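Local coordinates for protein short afifavidin (Afifella pfennigii, PDB 6HDT) that binds biotin and 2-iminobiotin strongly without a covalent bond, as a dimeric bacterial avidin whose exact biological role is still obscure, at residues Gln9-Phe14 with Leu33-Gly38. Numbering follows the deposited sequence.
Sequences QSAEAF and LVFGAG
Ser10 OG gives its proton to a water, 2.6 Å from OG to the water oxygen. The same water donates to the backbone carbonyl of Gly36, 2.9 Å from the water to Gly36 O. No direct hydrogen bond joins the two segments; this water bridges them. With chi1 at 180°, the hydroxyl of Ser10 sits opposite its own backbone N, where it meets the water. Ser10 OG also lies 3.7 Å from Phe35 CD1. The water lies in the plane of the Phe35 ring, at its edge.

The rest of the contact is apolar and centres on Phe35. Its ring lies against the helix backbone, with Ala11 CA over one face, 4.2 Å from the ring centroid, in a CH-pi contact. Ala11 CB touches Phe35 CD2 at 3.7 Å. Further along, Phe35 CZ meets Phe14 CD2 at 3.7 Å. The two rings are oblique, with planes at 46° and centroids 5.5 Å apart. Replacing Phe35 by an alanine removes the ring, and would probably leave a gap between helix and strand, with Ala11 and Phe14 losing their aromatic partner.

Thr65 of strand 58-66 touches Ser10, Phe14 and Phe35, and Trp23 and Ile70 also pack on Phe14. The contact joins helix 7-14 to strand 30-35 of the avidin beta-barrel. The side chain of Phe14 is about 12 Å from those of Tyr45 and Asp123 of the biotin site. The chemistry implies attachment mainly by apolar packing, with the buried Ser10 hydroxyl linked through water to Gly36 O.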
ATOM      1  N   GLN A   9      17.028   0.664  12.523  1.00 19.13           N
ATOM      2  CA  GLN A   9      16.048   0.895  13.584  1.00 22.83           C
ATOM      3  C   GLN A   9      14.635   0.544  13.109  1.00 20.58           C
ATOM      4  O   GLN A   9      13.853  -0.020  13.846  1.00 20.33           O
ATOM      5  CB  GLN A   9      16.105   2.345  14.056  1.00 24.13           C
ATOM      6  CG  GLN A   9      17.319   2.671  14.916  1.00 28.22           C
ATOM      7  CD  GLN A   9      17.461   4.176  15.141  1.00 30.17           C
ATOM      8  OE1 GLN A   9      17.042   4.995  14.307  1.00 26.43           O
ATOM      9  NE2 GLN A   9      18.064   4.545  16.258  1.00 32.76           N
ATOM     10  N   SER A  10      14.306   0.883  11.857  1.00 20.15           N
ATOM     11  CA  SER A  10      13.001   0.530  11.329  1.00 21.94           C
ATOM     12  C   SER A  10      12.779  -1.018  11.205  1.00 20.43           C
ATOM     13  O   SER A  10      11.677  -1.552  11.487  1.00 24.30           O
ATOM     14  CB  SER A  10      12.790   1.264   9.988  1.00 22.40           C
ATOM     15  OG  SER A  10      11.553   0.931   9.472  1.00 25.65           O
ATOM     16  N   ALA A  11      13.827  -1.734  10.789  1.00 21.49           N
ATOM     17  CA  ALA A  11      13.781  -3.169  10.675  1.00 22.65           C
ATOM     18  C   ALA A  11      13.648  -3.804  12.037  1.00 21.19           C
ATOM     19  O   ALA A  11      12.897  -4.748  12.194  1.00 23.05           O
ATOM     20  CB  ALA A  11      15.033  -3.695  10.000  1.00 28.54           C
ATOM     21  N   GLU A  12      14.369  -3.286  13.019  1.00 21.55           N
ATOM     22  CA  GLU A  12      14.322  -3.892  14.363  1.00 23.52           C
ATOM     23  C   GLU A  12      12.956  -3.647  15.017  1.00 21.11           C
ATOM     24  O   GLU A  12      12.419  -4.538  15.667  1.00 23.43           O
ATOM     25  CB  GLU A  12      15.459  -3.389  15.245  1.00 27.80           C
ATOM     26  CG  GLU A  12      16.827  -3.941  14.832  1.00 31.61           C
ATOM     27  CD  GLU A  12      17.966  -3.335  15.628  1.00 38.86           C
ATOM     28  OE1 GLU A  12      17.689  -2.790  16.715  1.00 50.40           O
ATOM     29  OE2 GLU A  12      19.134  -3.398  15.166  1.00 53.13           O
ATOM     30  N   ALA A  13      12.373  -2.470  14.781  1.00 19.86           N
ATOM     31  CA  ALA A  13      11.055  -2.189  15.285  1.00 21.64           C
ATOM     32  C   ALA A  13      10.062  -3.152  14.630  1.00 18.27           C
ATOM     33  O   ALA A  13       9.091  -3.536  15.226  1.00 20.45           O
ATOM     34  CB  ALA A  13      10.673  -0.735  15.033  1.00 26.21           C
ATOM     35  N   PHE A  14      10.289  -3.536  13.373  1.00 21.18           N
ATOM     36  CA  PHE A  14       9.399  -4.518  12.757  1.00 18.01           C
ATOM     37  C   PHE A  14       9.552  -5.927  13.350  1.00 21.42           C
ATOM     38  O   PHE A  14       8.590  -6.670  13.403  1.00 26.11           O
ATOM     39  CB  PHE A  14       9.569  -4.497  11.247  1.00 18.98           C
ATOM     40  CG  PHE A  14       8.512  -5.245  10.509  1.00 18.85           C
ATOM     41  CD1 PHE A  14       7.190  -4.785  10.470  1.00 16.27           C
ATOM     42  CD2 PHE A  14       8.830  -6.412   9.837  1.00 17.99           C
ATOM     43  CE1 PHE A  14       6.243  -5.481   9.750  1.00 22.87           C
ATOM     44  CE2 PHE A  14       7.876  -7.103   9.098  1.00 23.06           C
ATOM     45  CZ  PHE A  14       6.591  -6.642   9.067  1.00 19.44           C
ATOM     46  N   LEU A  33      11.944  -7.824   1.616  1.00 17.68           N
ATOM     47  CA  LEU A  33      11.663  -6.494   2.131  1.00 19.66           C
ATOM     48  C   LEU A  33      12.947  -5.804   2.508  1.00 19.41           C
ATOM     49  O   LEU A  33      13.815  -6.367   3.197  1.00 20.54           O
ATOM     50  CB  LEU A  33      10.750  -6.548   3.369  1.00 18.72           C
ATOM     51  CG  LEU A  33       9.349  -7.122   3.155  1.00 19.97           C
ATOM     52  CD1 LEU A  33       8.603  -7.143   4.468  1.00 22.66           C
ATOM     53  CD2 LEU A  33       8.588  -6.321   2.115  1.00 20.68           C
ATOM     54  N   VAL A  34      13.038  -4.560   2.100  1.00 16.44           N
ATOM     55  CA  VAL A  34      14.166  -3.701   2.431  1.00 19.13           C
ATOM     56  C   VAL A  34      13.633  -2.451   3.109  1.00 18.67           C
ATOM     57  O   VAL A  34      12.859  -1.685   2.527  1.00 19.50           O
ATOM     58  CB  VAL A  34      15.000  -3.317   1.182  1.00 19.73           C
ATOM     59  CG1 VAL A  34      16.307  -2.683   1.604  1.00 20.47           C
ATOM     60  CG2 VAL A  34      15.281  -4.534   0.318  1.00 24.66           C
ATOM     61  N   PHE A  35      13.988  -2.284   4.376  1.00 18.62           N
ATOM     62  CA  PHE A  35      13.665  -1.066   5.105  1.00 19.79           C
ATOM     63  C   PHE A  35      14.648   0.069   4.778  1.00 21.56           C
ATOM     64  O   PHE A  35      15.869  -0.136   4.695  1.00 21.92           O
ATOM     65  CB  PHE A  35      13.617  -1.347   6.600  1.00 19.15           C
ATOM     66  CG  PHE A  35      12.530  -2.284   6.953  1.00 20.24           C
ATOM     67  CD1 PHE A  35      11.226  -1.823   7.080  1.00 26.07           C
ATOM     68  CD2 PHE A  35      12.769  -3.633   7.045  1.00 19.62           C
ATOM     69  CE1 PHE A  35      10.192  -2.687   7.352  1.00 26.22           C
ATOM     70  CE2 PHE A  35      11.729  -4.507   7.325  1.00 19.02           C
ATOM     71  CZ  PHE A  35      10.445  -4.032   7.475  1.00 19.19           C
ATOM     72  N   GLY A  36      14.094   1.259   4.563  1.00 18.76           N
ATOM     73  CA  GLY A  36      14.894   2.444   4.279  1.00 20.89           C
ATOM     74  C   GLY A  36      14.537   3.641   5.145  1.00 20.11           C
ATOM     75  O   GLY A  36      13.946   3.502   6.201  1.00 22.00           O
ATOM     76  N   ALA A  37      14.914   4.825   4.672  1.00 23.45           N
ATOM     77  CA  ALA A  37      14.689   6.068   5.388  1.00 21.46           C
ATOM     78  C   ALA A  37      13.247   6.521   5.165  1.00 23.42           C
ATOM     79  O   ALA A  37      12.566   6.034   4.271  1.00 26.95           O
ATOM     80  CB  ALA A  37      15.636   7.125   4.892  1.00 22.11           C
ATOM     81  N   GLY A  38      12.784   7.450   5.992  1.00 22.91           N
ATOM     82  CA  GLY A  38      11.435   7.937   5.892  1.00 19.73           C
ATOM     83  C   GLY A  38      10.394   6.844   6.042  1.00 17.59           C
ATOM     84  O   GLY A  38       9.389   6.873   5.357  1.00 21.57           O
TER
HETATM   85  O   HOH W   1      11.729   1.886   7.048  1.00 19.96           O